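Local atomic coordinates of Exo-arabinanase (Penicillium chrysogenum, PDB entry 3A72), a protein that hydrolyses alpha-1,5-linked L-arabinan, probably working from the chain ends and releasing arabinobiose, the disaccharide it binds in its pocket. Residues D72-Y77 / V131-A136; G78-P83 / T109-T114. One frame throughout, in Å; residues are numbered along the deposited sequence.

Interaction 1: residues D72-Y77 / V131-A136; sequences DTVNGY and VSHIAA
His-133 gives up the most surface here, its imidazole reaching from an edge strand to meet the side chains of Val-74 and Asn-75 on a neighbouring loop. The backbones stay well apart, with Val-74 CA 9.0 Å from Ser-132 CA, so the contact depends on side-chain length. His-133 CG lies anti to its carbonyl carbon (chi1 -62°), and the far end of the ring bridges much of the gap. Val-74 meets it with a single methyl, CG2, which packs obliquely against that far end. Asn-75 comes in at the ring edge: OD1 lies near the imidazole plane, and amide and ring are only 28° apart. No hydrogen bond joins them. The amide is instead held from its other end, where ND2 donates to Ser-106 OG and Asp-115 OD2.

The loop offers these two residues on a frame built by Asp-72. Asp-72 OD1 accepts from Asn-75 N at 2.9 Å in a nearly straight bond (165°) that arrives from above the carboxylate plane, an Asx motif in which a short acidic side chain ties down the turn. Gly-76 follows with positive phi, a conformation that costs little without a side chain. The chain then brings the Tyr-77 ring beneath Asn-75, whose CB stands 3.4 Å above its plane, over the centre.

On the strand side, the His-133 ring also packs edge-to-face with Phe-130, which touches Val-74 as well. The surface contact thus joins the loop between strands 65-70 and 79-80, which links two blades of the propeller, to 129-137, the outermost strand of the next blade, paired antiparallel with 114-121.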
ATOM      1  N   ASP A  72       5.302 -17.886  -6.775  1.00  7.11           N
ATOM      2  CA  ASP A  72       6.688 -17.476  -6.980  1.00  6.62           C
ATOM      3  C   ASP A  72       7.359 -18.373  -7.994  1.00  7.12           C
ATOM      4  O   ASP A  72       8.139 -19.283  -7.680  1.00  8.25           O
ATOM      5  CB  ASP A  72       7.447 -17.503  -5.667  1.00  6.64           C
ATOM      6  CG  ASP A  72       8.845 -16.872  -5.800  1.00  6.06           C
ATOM      7  OD1 ASP A  72       9.244 -16.509  -6.934  1.00  6.93           O
ATOM      8  OD2 ASP A  72       9.516 -16.770  -4.739  1.00  6.09           O
ATOM      9  N   THR A  73       7.038 -18.138  -9.275  1.00  7.74           N
ATOM     10  CA  THR A  73       7.604 -18.885 -10.366  1.00  9.37           C
ATOM     11  C   THR A  73       9.041 -18.468 -10.684  1.00  9.04           C
ATOM     12  O   THR A  73       9.757 -19.206 -11.345  1.00 11.80           O
ATOM     13  CB  THR A  73       6.742 -18.730 -11.644  1.00  9.77           C
ATOM     14  OG1 THR A  73       6.707 -17.355 -11.979  1.00 10.10           O
ATOM     15  CG2 THR A  73       5.357 -19.288 -11.416  1.00 11.69           C
ATOM     16  N   VAL A  74       9.459 -17.270 -10.224  1.00  8.17           N
ATOM     17  CA  VAL A  74      10.786 -16.783 -10.574  1.00  8.66           C
ATOM     18  C   VAL A  74      11.846 -17.360  -9.617  1.00  8.58           C
ATOM     19  O   VAL A  74      12.928 -17.806 -10.122  1.00 10.51           O
ATOM     20  CB  VAL A  74      10.796 -15.274 -10.662  1.00  8.81           C
ATOM     21  CG1 VAL A  74      10.375 -14.572  -9.398  1.00  8.79           C
ATOM     22  CG2 VAL A  74      12.193 -14.858 -11.129  1.00 12.05           C
ATOM     23  N   ASN A  75      11.611 -17.366  -8.319  1.00  6.75           N
ATOM     24  CA  ASN A  75      12.578 -17.844  -7.361  1.00  6.80           C
ATOM     25  C   ASN A  75      12.211 -19.135  -6.656  1.00  6.70           C
ATOM     26  O   ASN A  75      13.073 -19.835  -6.142  1.00  8.66           O
ATOM     27  CB  ASN A  75      12.799 -16.800  -6.265  1.00  6.97           C
ATOM     28  CG  ASN A  75      13.402 -15.505  -6.769  1.00  6.74           C
ATOM     29  OD1 ASN A  75      14.218 -15.479  -7.695  1.00  9.46           O
ATOM     30  ND2 ASN A  75      13.021 -14.412  -6.121  1.00  7.07           N
ATOM     31  N   GLY A  76      10.930 -19.433  -6.529  1.00  7.24           N
ATOM     32  CA  GLY A  76      10.479 -20.553  -5.785  1.00  7.65           C
ATOM     33  C   GLY A  76      10.545 -20.381  -4.274  1.00  7.32           C
ATOM     34  O   GLY A  76      10.379 -21.356  -3.549  1.00 10.00           O
ATOM     35  N   TYR A  77      10.797 -19.195  -3.798  1.00  6.18           N
ATOM     36  CA  TYR A  77      10.940 -18.887  -2.375  1.00  6.61           C
ATOM     37  C   TYR A  77       9.592 -18.769  -1.694  1.00  6.12           C
ATOM     38  O   TYR A  77       9.403 -19.200  -0.531  1.00  6.86           O
ATOM     39  CB  TYR A  77      11.708 -17.601  -2.128  1.00  6.48           C
ATOM     40  CG  TYR A  77      13.104 -17.498  -2.704  1.00  6.60           C
ATOM     41  CD1 TYR A  77      13.844 -18.613  -3.083  1.00  8.81           C
ATOM     42  CD2 TYR A  77      13.692 -16.259  -2.918  1.00  7.27           C
ATOM     43  CE1 TYR A  77      15.115 -18.476  -3.620  1.00 11.17           C
ATOM     44  CE2 TYR A  77      14.934 -16.100  -3.455  1.00  8.47           C
ATOM     45  CZ  TYR A  77      15.641 -17.197  -3.812  1.00 10.18           C
ATOM     46  OH  TYR A  77      16.902 -17.007  -4.373  1.00 13.37           O
ATOM     47  N   VAL A 131       7.380 -10.662 -14.909  1.00  6.56           N
ATOM     48  CA  VAL A 131       7.932  -9.636 -15.784  1.00  7.75           C
ATOM     49  C   VAL A 131       9.346  -9.266 -15.423  1.00  8.02           C
ATOM     50  O   VAL A 131      10.238  -9.323 -16.305  1.00 10.82           O
ATOM     51  CB  VAL A 131       7.023  -8.368 -15.816  1.00  8.69           C
ATOM     52  CG1 VAL A 131       7.617  -7.380 -16.788  1.00 11.00           C
ATOM     53  CG2 VAL A 131       5.589  -8.701 -16.198  1.00 11.01           C
ATOM     54  N   SER A 132       9.621  -8.863 -14.175  1.00  6.74           N
ATOM     55  CA  SER A 132      10.963  -8.445 -13.822  1.00  7.54           C
ATOM     56  C   SER A 132      11.130  -8.428 -12.296  1.00  6.97           C
ATOM     57  O   SER A 132      10.165  -8.378 -11.540  1.00  7.18           O
ATOM     58  CB  SER A 132      11.269  -7.093 -14.406  1.00  9.19           C
ATOM     59  OG  SER A 132      10.411  -6.171 -13.842  1.00  9.19           O
ATOM     60  N   HIS A 133      12.408  -8.414 -11.907  1.00  7.47           N
ATOM     61  CA  HIS A 133      12.766  -7.986 -10.564  1.00  7.80           C
ATOM     62  C   HIS A 133      12.836  -6.468 -10.550  1.00  8.75           C
ATOM     63  O   HIS A 133      13.394  -5.868 -11.464  1.00 12.72           O
ATOM     64  CB  HIS A 133      14.155  -8.467 -10.195  1.00 10.74           C
ATOM     65  CG  HIS A 133      14.290  -9.948 -10.165  1.00 10.07           C
ATOM     66  ND1 HIS A 133      14.642 -10.855 -11.178  1.00 11.16           N
ATOM     67  CD2 HIS A 133      14.068 -10.690  -9.096  1.00 11.24           C
ATOM     68  CE1 HIS A 133      14.615 -12.100 -10.667  1.00  9.83           C
ATOM     69  NE2 HIS A 133      14.260 -12.026  -9.386  1.00 13.36           N
ATOM     70  N   ILE A 134      12.291  -5.851  -9.503  1.00  6.84           N
ATOM     71  CA  ILE A 134      12.435  -4.387  -9.310  1.00  6.91           C
ATOM     72  C   ILE A 134      13.663  -4.104  -8.466  1.00  5.90           C
ATOM     73  O   ILE A 134      14.541  -3.340  -8.868  1.00  7.00           O
ATOM     74  CB  ILE A 134      11.133  -3.817  -8.675  1.00  6.54           C
ATOM     75  CG1 ILE A 134       9.888  -4.235  -9.458  1.00  7.69           C
ATOM     76  CG2 ILE A 134      11.277  -2.313  -8.556  1.00  7.40           C
ATOM     77  CD1 ILE A 134       8.584  -3.600  -9.050  1.00  7.82           C
ATOM     78  N   ALA A 135      13.731  -4.719  -7.277  1.00  5.63           N
ATOM     79  CA  ALA A 135      14.771  -4.385  -6.306  1.00  4.90           C
ATOM     80  C   ALA A 135      14.887  -5.524  -5.322  1.00  4.52           C
ATOM     81  O   ALA A 135      13.868  -6.023  -4.863  1.00  5.70           O
ATOM     82  CB  ALA A 135      14.397  -3.105  -5.546  1.00  5.68           C
ATOM     83  N   ALA A 136      16.111  -5.889  -4.949  1.00  4.54           N
ATOM     84  CA  ALA A 136      16.353  -6.998  -4.033  1.00  4.73           C
ATOM     85  C   ALA A 136      17.283  -6.539  -2.918  1.00  4.63           C
ATOM     86  O   ALA A 136      18.079  -5.614  -3.088  1.00  5.98           O
ATOM     87  CB  ALA A 136      16.883  -8.211  -4.730  1.00  5.49           C
TER

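Interaction 2: residues G78-P83 / T109-T114; sequences GLRYQP and TDLSST. With AHR (alpha-L-arabinofuranose), chain B.
The arabinose-binding pocket of this six-bladed beta-propeller is flanked here by Tyr-81, which touches Leu-111 with its hydroxyl end and carries the sugar on its ring. Leu-111 CD2 is 4.0 Å from Tyr-81 OH and approaches the ring obliquely, the two side chains crossing at about a right angle. Over one face of the ring sits C5 of the arabinofuranose, 3.7 Å above the plane and centred on it. A flat aromatic suits this role, since it presents a broad apolar surface to the sugar's CH groups.

Gln-82 supplies part of the polar hold: its NE2 donates to AHR O5 at 2.9 Å, nearly straight at 170°. Its OE1 accepts from Glu-151 N, which fixes the rotation of the amide and leaves the NH2 end turned to the sugar. Glu-41 OE2 also bonds the sugar.

Arg-80 and Tyr-81 both face Ser-105 in a classic beta bulge, and both direct their side chains at residues 109-114. The same Leu-111 methyl reaches Arg-80, with CD2 4.1 Å from CD. A bend at chi3 (-53°) turns one face of the guanidinium to Thr-109, whose CA lies 3.6 Å above its plane, offset toward the rim. Arg-80 NH2 and Thr-109 N are both donors and do not bond. Arg-80 NE donates to Ile-107 O, and its NH2 forms a salt bridge with Glu-46 OE2; the other oxygen of that acid bonds Thr-109 OG1, so one acid serves both residues. The absence of a side chain at Gly-78 lets Arg-80 NH2 lie close to its backbone.

On its far side from 78-83 the loop is shaped by an Asx turn. Asp-110 OD1 accepts from Ser-112 N at 3.0 Å and, from the same face of the carboxylate, from Ser-112 OG at 2.7 Å.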
ATOM      1  N   GLY A  78       8.650 -18.122  -2.384  1.00  6.02           N
ATOM      2  CA  GLY A  78       7.345 -17.749  -1.828  1.00  6.17           C
ATOM      3  C   GLY A  78       7.119 -16.254  -1.993  1.00  5.11           C
ATOM      4  O   GLY A  78       7.983 -15.444  -1.652  1.00  5.69           O
ATOM      5  N   LEU A  79       5.939 -15.923  -2.536  1.00  5.27           N
ATOM      6  CA  LEU A  79       5.515 -14.493  -2.587  1.00  4.94           C
ATOM      7  C   LEU A  79       4.874 -14.200  -1.260  1.00  4.70           C
ATOM      8  O   LEU A  79       3.729 -14.594  -0.993  1.00  5.35           O
ATOM      9  CB  LEU A  79       4.604 -14.235  -3.771  1.00  5.39           C
ATOM     10  CG  LEU A  79       5.202 -14.497  -5.145  1.00  5.85           C
ATOM     11  CD1 LEU A  79       4.289 -13.967  -6.246  1.00  6.97           C
ATOM     12  CD2 LEU A  79       6.641 -13.935  -5.277  1.00  7.17           C
ATOM     13  N   ARG A  80       5.660 -13.612  -0.372  1.00  4.50           N
ATOM     14  CA  ARG A  80       5.433 -13.666   1.058  1.00  4.44           C
ATOM     15  C   ARG A  80       4.934 -12.401   1.702  1.00  4.54           C
ATOM     16  O   ARG A  80       4.016 -12.433   2.532  1.00  5.27           O
ATOM     17  CB  ARG A  80       6.736 -14.134   1.756  1.00  5.17           C
ATOM     18  CG  ARG A  80       6.552 -14.481   3.233  1.00  5.12           C
ATOM     19  CD  ARG A  80       7.862 -15.047   3.864  1.00  5.10           C
ATOM     20  NE  ARG A  80       8.376 -16.162   3.065  1.00  5.57           N
ATOM     21  CZ  ARG A  80       7.958 -17.397   3.090  1.00  5.44           C
ATOM     22  NH1 ARG A  80       7.072 -17.797   4.022  1.00  6.17           N
ATOM     23  NH2 ARG A  80       8.434 -18.274   2.222  1.00  5.80           N
ATOM     24  N   TYR A  81       5.581 -11.271   1.376  1.00  4.65           N
ATOM     25  CA  TYR A  81       5.308  -9.998   2.023  1.00  4.18           C
ATOM     26  C   TYR A  81       4.891  -8.917   0.986  1.00  4.28           C
ATOM     27  O   TYR A  81       5.415  -8.859  -0.128  1.00  4.67           O
ATOM     28  CB  TYR A  81       6.497  -9.442   2.761  1.00  4.45           C
ATOM     29  CG  TYR A  81       6.867 -10.083   4.088  1.00  4.66           C
ATOM     30  CD1 TYR A  81       6.058 -11.026   4.739  1.00  5.05           C
ATOM     31  CD2 TYR A  81       8.070  -9.709   4.711  1.00  4.77           C
ATOM     32  CE1 TYR A  81       6.453 -11.578   5.966  1.00  4.95           C
ATOM     33  CE2 TYR A  81       8.456 -10.245   5.897  1.00  4.83           C
ATOM     34  CZ  TYR A  81       7.637 -11.192   6.527  1.00  5.06           C
ATOM     35  OH  TYR A  81       7.993 -11.741   7.760  1.00  5.98           O
ATOM     36  N   GLN A  82       3.990  -8.061   1.445  1.00  4.01           N
ATOM     37  CA  GLN A  82       3.820  -6.721   0.886  1.00  4.17           C
ATOM     38  C   GLN A  82       3.440  -6.701  -0.601  1.00  4.05           C
ATOM     39  O   GLN A  82       4.064  -6.066  -1.418  1.00  5.00           O
ATOM     40  CB  GLN A  82       5.091  -5.902   1.141  1.00  4.38           C
ATOM     41  CG  GLN A  82       5.351  -5.757   2.636  1.00  4.27           C
ATOM     42  CD  GLN A  82       6.787  -5.907   3.078  1.00  3.94           C
ATOM     43  OE1 GLN A  82       7.729  -5.701   2.285  1.00  4.50           O
ATOM     44  NE2 GLN A  82       6.975  -6.215   4.344  1.00  4.55           N
ATOM     45  N   PRO A  83       2.307  -7.361  -0.928  1.00  4.06           N
ATOM     46  CA  PRO A  83       1.800  -7.275  -2.298  1.00  4.46           C
ATOM     47  C   PRO A  83       1.309  -5.872  -2.591  1.00  4.63           C
ATOM     48  O   PRO A  83       1.077  -5.026  -1.711  1.00  6.56           O
ATOM     49  CB  PRO A  83       0.620  -8.259  -2.291  1.00  4.83           C
ATOM     50  CG  PRO A  83       0.105  -8.189  -0.874  1.00  5.58           C
ATOM     51  CD  PRO A  83       1.384  -8.069  -0.049  1.00  5.14           C
ATOM     52  N   THR A 109      11.481 -19.024   3.300  1.00  5.30           N
ATOM     53  CA  THR A 109      10.923 -19.266   4.616  1.00  5.31           C
ATOM     54  C   THR A 109      11.841 -18.778   5.729  1.00  5.23           C
ATOM     55  O   THR A 109      11.384 -18.290   6.769  1.00  5.90           O
ATOM     56  CB  THR A 109      10.616 -20.760   4.791  1.00  5.83           C
ATOM     57  OG1 THR A 109       9.734 -21.208   3.763  1.00  6.10           O
ATOM     58  CG2 THR A 109      10.043 -21.034   6.180  1.00  7.01           C
ATOM     59  N   ASP A 110      13.161 -18.917   5.515  1.00  4.87           N
ATOM     60  CA  ASP A 110      14.145 -18.498   6.519  1.00  5.46           C
ATOM     61  C   ASP A 110      14.331 -16.982   6.612  1.00  5.11           C
ATOM     62  O   ASP A 110      15.160 -16.554   7.434  1.00  6.18           O
ATOM     63  CB  ASP A 110      15.475 -19.230   6.301  1.00  5.66           C
ATOM     64  CG  ASP A 110      16.213 -18.832   5.032  1.00  6.03           C
ATOM     65  OD1 ASP A 110      15.811 -17.882   4.344  1.00  6.17           O
ATOM     66  OD2 ASP A 110      17.214 -19.535   4.716  1.00  8.37           O
ATOM     67  N   LEU A 111      13.602 -16.190   5.834  1.00  5.01           N
ATOM     68  CA  LEU A 111      13.638 -14.729   5.911  1.00  5.05           C
ATOM     69  C   LEU A 111      15.003 -14.181   5.517  1.00  5.02           C
ATOM     70  O   LEU A 111      15.349 -13.040   5.864  1.00  5.63           O
ATOM     71  CB  LEU A 111      13.183 -14.172   7.262  1.00  5.31           C
ATOM     72  CG  LEU A 111      11.810 -14.636   7.713  1.00  5.63           C
ATOM     73  CD1 LEU A 111      11.453 -13.936   9.034  1.00  7.37           C
ATOM     74  CD2 LEU A 111      10.708 -14.410   6.695  1.00  6.35           C
ATOM     75  N   SER A 112      15.797 -14.925   4.746  1.00  5.19           N
ATOM     76  CA  SER A 112      17.177 -14.526   4.518  1.00  5.30           C
ATOM     77  C   SER A 112      17.360 -13.445   3.471  1.00  4.72           C
ATOM     78  O   SER A 112      18.453 -12.859   3.417  1.00  5.64           O
ATOM     79  CB  SER A 112      18.007 -15.753   4.117  1.00  6.54           C
ATOM     80  OG  SER A 112      17.490 -16.378   2.943  1.00  7.16           O
ATOM     81  N   SER A 113      16.380 -13.163   2.652  1.00  5.19           N
ATOM     82  CA  SER A 113      16.505 -12.185   1.574  1.00  5.11           C
ATOM     83  C   SER A 113      15.139 -11.627   1.228  1.00  4.70           C
ATOM     84  O   SER A 113      14.129 -12.208   1.578  1.00  5.87           O
ATOM     85  CB  SER A 113      17.166 -12.814   0.353  1.00  5.37           C
ATOM     86  OG  SER A 113      16.429 -13.926  -0.133  1.00  6.52           O
ATOM     87  N   THR A 114      15.170 -10.523   0.491  1.00  4.58           N
ATOM     88  CA  THR A 114      13.983  -9.840  -0.025  1.00  4.41           C
ATOM     89  C   THR A 114      14.157  -9.554  -1.503  1.00  4.05           C
ATOM     90  O   THR A 114      15.261  -9.260  -1.953  1.00  4.77           O
ATOM     91  CB  THR A 114      13.726  -8.541   0.780  1.00  4.65           C
ATOM     92  OG1 THR A 114      14.968  -7.818   0.927  1.00  4.73           O
ATOM     93  CG2 THR A 114      13.158  -8.824   2.138  1.00  4.97           C
TER
HETATM   94  O5  AHR B   2       4.644  -6.970   5.932  1.00  4.82           O
HETATM   95  C5  AHR B   2       5.153  -7.962   6.870  1.00  4.71           C
HETATM   96  C4  AHR B   2       5.878  -7.240   7.986  1.00  4.80           C
HETATM   97  O4  AHR B   2       7.055  -6.578   7.409  1.00  5.02           O
HETATM   98  C3  AHR B   2       6.512  -8.212   8.972  1.00  4.85           C
HETATM   99  O3  AHR B   2       5.580  -8.620   9.994  1.00  5.80           O
HETATM  100  C2  AHR B   2       7.602  -7.314   9.593  1.00  4.90           C
HETATM  101  O2  AHR B   2       8.705  -8.076  10.135  1.00  6.30           O
HETATM  102  C1  AHR B   2       8.070  -6.464   8.403  1.00  4.50           C

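Overall arrangement
Both contacts reach the blade made of strands 82-87, 100-106, 114-121 and 129-137, and both use the connection from the preceding blade. Interaction 1 reaches the outermost strand, 129-137, and is a surface contact; interaction 2 joins the chain entering strand 82-87 to the loop between strands 100-106 and 114-121, is partly buried and covers about twice the area. Neither has a hydrogen bond between its segments. In interaction 1 a ring end meets a methyl and an amide, whereas in interaction 2 a buried arginine and tyrosine pack on a loop beside bound sugar. Tyr-77 is followed directly by Gly-78. In addition, Asp-72 OD2 accepts from Gly-78 N at 2.8 Å, while Ala-136 CB packs on Thr-114 O.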